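Local structure of Lin1840 protein (Listeria innocua serovar 6a, 4ZOC) at residues A[150-155]-A[407-412]; A[103-108]-A[524-529]; A[402-407]-A[466-471]. The protein probably hydrolyses terminal, non-reducing beta-D-glucosyl residues to release beta-D-glucose, as a family 3 glycoside hydrolase involved in beta-1,2-glucan metabolism. The protein carries 2 engineered substitutions. All coordinates share one frame; numbering follows the deposited sequence.

Interaction 1 (A[150-155]-A[407-412]); sequences VMESTG and GGWNVY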
# COMPACT_ATOMS: atom_id res chain seq x y z
N VAL A 150 13.93 3.21 -6.10
CA VAL A 150 14.44 1.98 -5.57
C VAL A 150 15.90 1.81 -5.99
O VAL A 150 16.66 1.19 -5.23
CB VAL A 150 13.63 0.70 -5.92
CG1 VAL A 150 12.23 0.81 -5.32
CG2 VAL A 150 13.54 0.46 -7.40
N MET A 151 16.29 2.34 -7.16
CA MET A 151 17.67 2.14 -7.63
C MET A 151 18.71 2.73 -6.68
O MET A 151 19.85 2.35 -6.73
CB MET A 151 17.88 2.77 -9.01
CG MET A 151 17.56 4.29 -9.07
SD MET A 151 18.80 5.31 -9.89
CE MET A 151 20.19 5.05 -8.82
N GLU A 152 18.28 3.68 -5.86
CA GLU A 152 19.15 4.42 -4.90
C GLU A 152 19.31 3.73 -3.58
O GLU A 152 20.16 4.11 -2.82
CB GLU A 152 18.61 5.82 -4.66
CG GLU A 152 18.61 6.72 -5.88
CD GLU A 152 17.68 7.88 -5.65
OE1 GLU A 152 17.99 8.73 -4.80
OE2 GLU A 152 16.66 7.97 -6.38
N SER A 153 18.41 2.79 -3.27
CA SER A 153 18.36 2.11 -2.00
C SER A 153 19.07 0.79 -2.14
O SER A 153 19.20 0.31 -3.24
CB SER A 153 16.87 1.87 -1.65
OG SER A 153 16.76 1.14 -0.39
N THR A 154 19.46 0.16 -1.01
CA THR A 154 19.98 -1.17 -1.05
C THR A 154 18.88 -2.22 -0.89
O THR A 154 19.24 -3.43 -0.80
CB THR A 154 21.21 -1.36 -0.09
OG1 THR A 154 20.92 -0.92 1.27
CG2 THR A 154 22.42 -0.53 -0.65
N GLY A 155 17.60 -1.83 -0.75
CA GLY A 155 16.51 -2.82 -0.87
C GLY A 155 15.53 -2.88 0.31
O GLY A 155 15.31 -1.88 1.05
N GLY A 407 23.64 3.87 -15.36
CA GLY A 407 22.58 4.02 -14.35
C GLY A 407 22.05 5.37 -14.20
O GLY A 407 22.66 6.33 -14.58
N GLY A 408 20.92 5.46 -13.55
CA GLY A 408 20.39 6.72 -13.08
C GLY A 408 21.22 7.29 -11.93
O GLY A 408 22.11 6.62 -11.34
N TRP A 409 20.96 8.54 -11.61
CA TRP A 409 21.73 9.25 -10.61
C TRP A 409 23.23 9.16 -10.92
O TRP A 409 24.10 8.91 -10.08
CB TRP A 409 21.33 8.81 -9.21
CG TRP A 409 20.15 9.54 -8.73
CD1 TRP A 409 18.89 9.00 -8.49
CD2 TRP A 409 20.04 10.94 -8.46
NE1 TRP A 409 18.03 9.98 -8.12
CE2 TRP A 409 18.69 11.19 -8.08
CE3 TRP A 409 20.94 12.01 -8.50
CZ2 TRP A 409 18.25 12.47 -7.71
CZ3 TRP A 409 20.49 13.31 -8.11
CH2 TRP A 409 19.19 13.53 -7.75
N ASN A 410 23.51 9.46 -12.16
CA ASN A 410 24.87 9.58 -12.65
C ASN A 410 25.07 10.99 -13.23
O ASN A 410 24.84 11.24 -14.39
CB ASN A 410 25.13 8.52 -13.71
CG ASN A 410 26.37 8.80 -14.46
OD1 ASN A 410 27.37 9.20 -13.87
ND2 ASN A 410 26.32 8.66 -15.76
N VAL A 411 25.42 11.94 -12.38
CA VAL A 411 25.47 13.37 -12.70
C VAL A 411 26.74 13.74 -13.43
O VAL A 411 26.72 14.66 -14.26
CB VAL A 411 25.23 14.23 -11.42
CG1 VAL A 411 25.35 15.72 -11.65
CG2 VAL A 411 23.83 13.95 -10.85
N TYR A 412 27.83 13.00 -13.18
CA TYR A 412 29.15 13.40 -13.62
C TYR A 412 29.86 12.42 -14.54
O TYR A 412 30.77 12.81 -15.23
CB TYR A 412 30.02 13.69 -12.40
CG TYR A 412 29.51 14.86 -11.59
CD1 TYR A 412 29.82 16.17 -11.94
CD2 TYR A 412 28.72 14.64 -10.44
CE1 TYR A 412 29.35 17.24 -11.16
CE2 TYR A 412 28.20 15.71 -9.66
CZ TYR A 412 28.55 17.02 -10.04
OH TYR A 412 28.12 18.13 -9.36
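Met151 and Glu152, at the end of a 3-10 turn, face the irregular backbone at Gly408 and Trp409, with the CA atoms of Met151 and Gly408 7.6 Å apart. Met151 crosses the Trp409 side chain at about a right angle. Its CG lies between the backbone N and the carbonyl carbon (chi1 57°), and further bends along the chain bring SD beside Gly408, 3.7 Å from Gly408 C. The methyl CE rests 3.5 Å from Gly408 O and 3.9 Å from Trp409 CB. SD also meets the indole at its edge: 5.1 Å from the centroid of the Trp409 five-membered ring and 81° off the normal, a Met-aromatic contact. Gly408 O has a polar partner of its own in His94.

A loop of the TIM-barrel domain, following strand 133-134, here meets a loop of the glycoside hydrolase family 3 C-terminal domain (a fibronectin type III-like domain follows it). Trp409 belongs to the glucose pocket and touches the bound beta-D-glucopyranose, so both domains shape the surroundings of this pocket residue.

Glu152 reaches the pyrrole part of the same ring. Its CG is 3.5 Å from Trp409 CD1, and its OE2 comes in obliquely to the ring, 3.0 Å from Trp409 NE1, with the carboxylate and ring planes 52° apart. Arg149 forms a salt bridge with that same OE2, which probably helps keep the carboxylate beside the indole.

Interaction 2 (A[103-108]-A[524-529]); sequences PLALGC and ELWFPG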
# COMPACT_ATOMS: atom_id res chain seq x y z
N PRO A 103 23.03 1.79 -6.45
CA PRO A 103 22.97 1.24 -5.11
C PRO A 103 22.19 -0.08 -4.92
O PRO A 103 22.59 -0.88 -4.07
CB PRO A 103 22.41 2.42 -4.32
CG PRO A 103 23.00 3.60 -5.02
CD PRO A 103 22.93 3.24 -6.45
N LEU A 104 21.07 -0.26 -5.63
CA LEU A 104 20.24 -1.48 -5.48
C LEU A 104 21.11 -2.68 -5.86
O LEU A 104 21.03 -3.70 -5.24
CB LEU A 104 19.00 -1.35 -6.34
CG LEU A 104 17.97 -2.46 -6.06
CD1 LEU A 104 17.70 -2.69 -4.58
CD2 LEU A 104 16.72 -2.23 -6.84
N ALA A 105 21.96 -2.53 -6.87
CA ALA A 105 22.92 -3.59 -7.26
C ALA A 105 23.96 -3.79 -6.14
O ALA A 105 24.30 -4.92 -5.76
CB ALA A 105 23.59 -3.25 -8.55
N LEU A 106 24.46 -2.70 -5.58
CA LEU A 106 25.42 -2.83 -4.50
C LEU A 106 24.77 -3.60 -3.33
O LEU A 106 25.44 -4.26 -2.60
CB LEU A 106 25.99 -1.48 -4.06
CG LEU A 106 26.78 -0.71 -5.12
CD1 LEU A 106 27.22 0.65 -4.64
CD2 LEU A 106 27.96 -1.52 -5.58
N GLY A 107 23.50 -3.43 -3.10
CA GLY A 107 22.77 -4.12 -2.02
C GLY A 107 22.91 -5.63 -2.33
O GLY A 107 23.23 -6.42 -1.46
N CYS A 108 22.77 -5.97 -3.57
CA CYS A 108 22.87 -7.42 -3.98
C CYS A 108 24.28 -8.05 -3.80
O CYS A 108 24.40 -9.25 -3.78
CB CYS A 108 22.40 -7.65 -5.41
SG CYS A 108 20.66 -7.21 -5.72
N GLU A 524 21.09 -10.96 -14.00
CA GLU A 524 20.68 -9.63 -13.60
C GLU A 524 21.90 -8.77 -13.32
O GLU A 524 22.60 -8.97 -12.32
CB GLU A 524 19.75 -9.74 -12.38
CG GLU A 524 19.45 -8.38 -11.70
CD GLU A 524 18.62 -7.45 -12.56
OE1 GLU A 524 19.22 -6.82 -13.50
OE2 GLU A 524 17.40 -7.39 -12.32
N LEU A 525 22.19 -7.89 -14.25
CA LEU A 525 23.37 -6.99 -14.16
C LEU A 525 23.04 -5.67 -13.54
O LEU A 525 23.99 -4.91 -13.26
CB LEU A 525 23.98 -6.68 -15.54
CG LEU A 525 24.66 -7.97 -15.92
CD1 LEU A 525 24.26 -8.52 -17.25
CD2 LEU A 525 26.03 -8.26 -15.48
N TRP A 526 21.74 -5.38 -13.36
CA TRP A 526 21.28 -4.05 -12.92
C TRP A 526 21.91 -2.98 -13.88
O TRP A 526 21.91 -3.15 -15.10
CB TRP A 526 21.64 -3.81 -11.48
CG TRP A 526 21.02 -4.81 -10.53
CD1 TRP A 526 21.67 -5.78 -9.81
CD2 TRP A 526 19.66 -4.84 -10.10
NE1 TRP A 526 20.75 -6.44 -8.97
CE2 TRP A 526 19.53 -5.85 -9.11
CE3 TRP A 526 18.53 -4.07 -10.42
CZ2 TRP A 526 18.26 -6.16 -8.50
CZ3 TRP A 526 17.30 -4.36 -9.77
CH2 TRP A 526 17.20 -5.39 -8.82
N PHE A 527 22.42 -1.88 -13.36
CA PHE A 527 23.32 -1.05 -14.18
C PHE A 527 24.68 -1.06 -13.50
O PHE A 527 24.85 -0.57 -12.41
CB PHE A 527 22.76 0.35 -14.32
CG PHE A 527 21.51 0.43 -15.13
CD1 PHE A 527 21.44 -0.06 -16.43
CD2 PHE A 527 20.34 0.99 -14.57
CE1 PHE A 527 20.31 0.14 -17.21
CE2 PHE A 527 19.24 1.15 -15.32
CZ PHE A 527 19.20 0.73 -16.65
N PRO A 528 25.69 -1.70 -14.14
CA PRO A 528 26.95 -1.90 -13.41
C PRO A 528 27.87 -0.69 -13.37
O PRO A 528 28.83 -0.67 -12.55
CB PRO A 528 27.66 -3.01 -14.17
CG PRO A 528 26.59 -3.68 -14.96
CD PRO A 528 25.55 -2.60 -15.28
N GLY A 529 27.62 0.29 -14.25
CA GLY A 529 28.48 1.50 -14.35
C GLY A 529 29.48 1.39 -15.48
O GLY A 529 29.27 0.73 -16.50
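Trp526 meets three residues of helix 103-108 in succession, beginning at its CB, which lies 3.6 Å from Ala105 CB. With CG beside the backbone N (chi1 -60°), the indole turns toward the helix. Its CD1 touches Ala105 CB at 3.4 Å, and Ala105 CA sits over the five-membered ring, 3.9 Å from the Trp526 ring centroid and 25° off the normal, which makes a CH-pi contact. Next along the ring, Trp526 NE1 comes 3.3 Å from Cys108 SG. The sulfur approaches obliquely and also touches CZ2, a Cys sulfur-aromatic contact. NE1 is buried here without a hydrogen-bonding partner in the model. At the far end of the indole, Trp526 CZ3 packs 3.7 Å from Leu104 CD2, and Leu104 CG lies above the same face as Ala105 CA, offset toward the rim.

On the opposite face lies Glu524 CG, 3.5 Å above the plane of the Trp526 ring and offset toward the rim. Trp526 N donates to Glu524 OE1 at 2.9 Å, on the anti side and 33° out of the carboxylate plane.

Helix 103-108 falls in the TIM-barrel domain, and Trp526, after strand 521-524, in the family 3 C-terminal domain, so the ring packs across their interface. Leu525 starts away from the contact and its side chain packs against strand 500-505 and helix 532-541, while Ala105 also touches Ser374 of helix 361-374.

Interaction 3 (A[402-407]-A[466-471]); sequences SPDILG and EKNEWG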
# COMPACT_ATOMS: atom_id res chain seq x y z
N SER A 402 23.74 -0.44 -26.71
CA SER A 402 23.36 0.81 -26.03
C SER A 402 24.46 1.25 -25.07
O SER A 402 24.91 0.46 -24.24
CB SER A 402 22.07 0.67 -25.25
OG SER A 402 21.79 1.82 -24.51
N PRO A 403 24.81 2.56 -25.12
CA PRO A 403 25.75 3.09 -24.12
C PRO A 403 25.13 3.42 -22.76
O PRO A 403 25.86 3.81 -21.82
CB PRO A 403 26.30 4.38 -24.75
CG PRO A 403 25.23 4.76 -25.75
CD PRO A 403 24.49 3.53 -26.17
N ASP A 404 23.80 3.26 -22.65
CA ASP A 404 23.07 3.60 -21.42
C ASP A 404 23.17 2.46 -20.38
O ASP A 404 22.18 1.73 -20.08
CB ASP A 404 21.64 3.96 -21.75
CG ASP A 404 20.85 4.50 -20.56
OD1 ASP A 404 21.42 4.79 -19.47
OD2 ASP A 404 19.63 4.59 -20.73
N ILE A 405 24.34 2.33 -19.83
CA ILE A 405 24.65 1.28 -18.79
C ILE A 405 25.26 1.83 -17.52
O ILE A 405 25.62 1.04 -16.65
CB ILE A 405 25.57 0.11 -19.32
CG1 ILE A 405 26.68 0.61 -20.21
CG2 ILE A 405 24.71 -0.88 -20.15
CD1 ILE A 405 27.68 1.50 -19.52
N LEU A 406 25.28 3.17 -17.36
CA LEU A 406 25.90 3.81 -16.19
C LEU A 406 24.92 3.99 -15.07
O LEU A 406 25.34 4.17 -13.94
CB LEU A 406 26.50 5.17 -16.51
CG LEU A 406 27.57 5.19 -17.66
CD1 LEU A 406 28.10 6.60 -17.86
CD2 LEU A 406 28.66 4.22 -17.38
N GLY A 407 23.64 3.87 -15.36
CA GLY A 407 22.58 4.02 -14.35
C GLY A 407 22.05 5.37 -14.20
O GLY A 407 22.66 6.33 -14.58
N GLU A 466 16.02 -1.64 -19.35
CA GLU A 466 15.44 -0.35 -19.26
C GLU A 466 16.39 0.75 -19.69
O GLU A 466 17.55 0.69 -19.41
CB GLU A 466 15.05 -0.03 -17.79
CG GLU A 466 14.01 -0.99 -17.15
CD GLU A 466 13.59 -0.51 -15.78
OE1 GLU A 466 14.49 -0.37 -14.90
OE2 GLU A 466 12.34 -0.26 -15.60
N LYS A 467 15.82 1.83 -20.23
CA LYS A 467 16.55 3.11 -20.27
C LYS A 467 16.64 3.62 -18.86
O LYS A 467 15.68 3.48 -18.07
CB LYS A 467 15.84 4.15 -21.09
CG LYS A 467 15.64 3.80 -22.55
CD LYS A 467 15.01 4.98 -23.27
CE LYS A 467 15.75 5.29 -24.55
NZ LYS A 467 14.70 5.45 -25.56
N ASN A 468 17.76 4.29 -18.52
CA ASN A 468 17.85 4.73 -17.11
C ASN A 468 16.77 5.75 -16.75
O ASN A 468 16.32 5.78 -15.60
CB ASN A 468 19.24 5.21 -16.67
CG ASN A 468 19.49 6.65 -16.97
OD1 ASN A 468 18.87 7.54 -16.40
ND2 ASN A 468 20.35 6.90 -17.92
N GLU A 469 16.30 6.52 -17.73
CA GLU A 469 15.29 7.56 -17.43
C GLU A 469 13.91 7.00 -17.05
O GLU A 469 13.01 7.72 -16.66
CB GLU A 469 15.11 8.48 -18.64
CG GLU A 469 14.54 7.79 -19.84
CD GLU A 469 14.33 8.70 -21.04
OE1 GLU A 469 15.28 9.16 -21.62
OE2 GLU A 469 13.21 8.99 -21.43
N TRP A 470 13.74 5.68 -17.18
CA TRP A 470 12.50 5.06 -16.71
C TRP A 470 12.50 4.79 -15.21
O TRP A 470 11.54 4.30 -14.71
CB TRP A 470 12.28 3.80 -17.46
CG TRP A 470 12.08 4.00 -18.97
CD1 TRP A 470 11.79 5.15 -19.59
CD2 TRP A 470 12.15 2.99 -19.99
NE1 TRP A 470 11.74 4.96 -20.93
CE2 TRP A 470 11.97 3.65 -21.23
CE3 TRP A 470 12.42 1.60 -19.97
CZ2 TRP A 470 11.94 2.98 -22.47
CZ3 TRP A 470 12.42 0.89 -21.23
CH2 TRP A 470 12.18 1.61 -22.47
N GLY A 471 13.60 5.15 -14.54
CA GLY A 471 13.73 5.10 -13.10
C GLY A 471 14.43 6.35 -12.62
O GLY A 471 14.51 7.36 -13.32
O HOH W 1 19.77 0.79 -20.90
O HOH W 2 17.73 7.00 -20.29
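Asp404 and Asn468 are brought together by two quite different first torsions. In Asp404, CG is anti to the backbone N (chi1 -172°), which extends the carboxylate toward segment 466-471; in Asn468, CG is tucked between its backbone N and carbonyl carbon (chi1 85°), which turns the amide back to that carboxylate. The two side chains cross at about a right angle, with carboxylate and amide planes 84° apart.

Both carboxylate oxygens are used. Asn468 ND2 donates to Asp404 OD1 at 2.8 Å, with the acceptor nearly in the amide plane, and Asn468 N donates to Asp404 OD2 at 2.9 Å. Each bond is nearly straight and arrives on the syn side, though tilted out of the carboxylate plane. This two-point grip should fix the rotation of the aspartate. Water 2 extends it, donating to Asp404 OD2 and accepting from Glu469 N at 3.0 Å. One carboxylate therefore serves, directly and through water, two backbone N-H groups at the start of the 3-10 turn 468-470, an arrangement that probably favours its negative charge. Water 1 joins the backbones, donating to Asp404 O and Glu466 O at 2.7 Å each. Asn468 CB makes a van der Waals contact, 3.7 Å from Gly407 C. Behind Asp404, its N donates to Ser402 OG, an ST turn.

The two loops run from strand 393-397 to helix 421-426 and from strand 459-465 to helix 484-494; the strands are parallel neighbours in the mixed sheet of the family 3 C-terminal domain, and farther along the loops carry the glucose-pocket residues Trp409 and Glu473. Glu466 pairs with Arg508 in a salt bridge, and Trp470, with Lys467 CB over its ring, packs on Leu588 of the second subunit.

Overall arrangement
Interactions 1 and 2 join the TIM-barrel domain to the family 3 C-terminal domain, whereas interaction 3 joins two loops within the latter. Their centres form a compact cluster: about 9 Å between interactions 1 and 2, 11 Å between 1 and 3, and 12 Å between 2 and 3. Along the chain, interaction 2 encloses the other two, whose segments alternate and share Gly407. Direct contacts tie the cluster together: Met151 O probably bonds to Leu104 N, Ile405 O probably to Gly529 N, and Phe527 packs on Gly407. The loops after strands 393-397, 459-465 and 521-524 thus lie against one another; Trp409 of interaction 1 borders the glucose pocket, and segment 466-471 of interaction 3 reaches the second subunit.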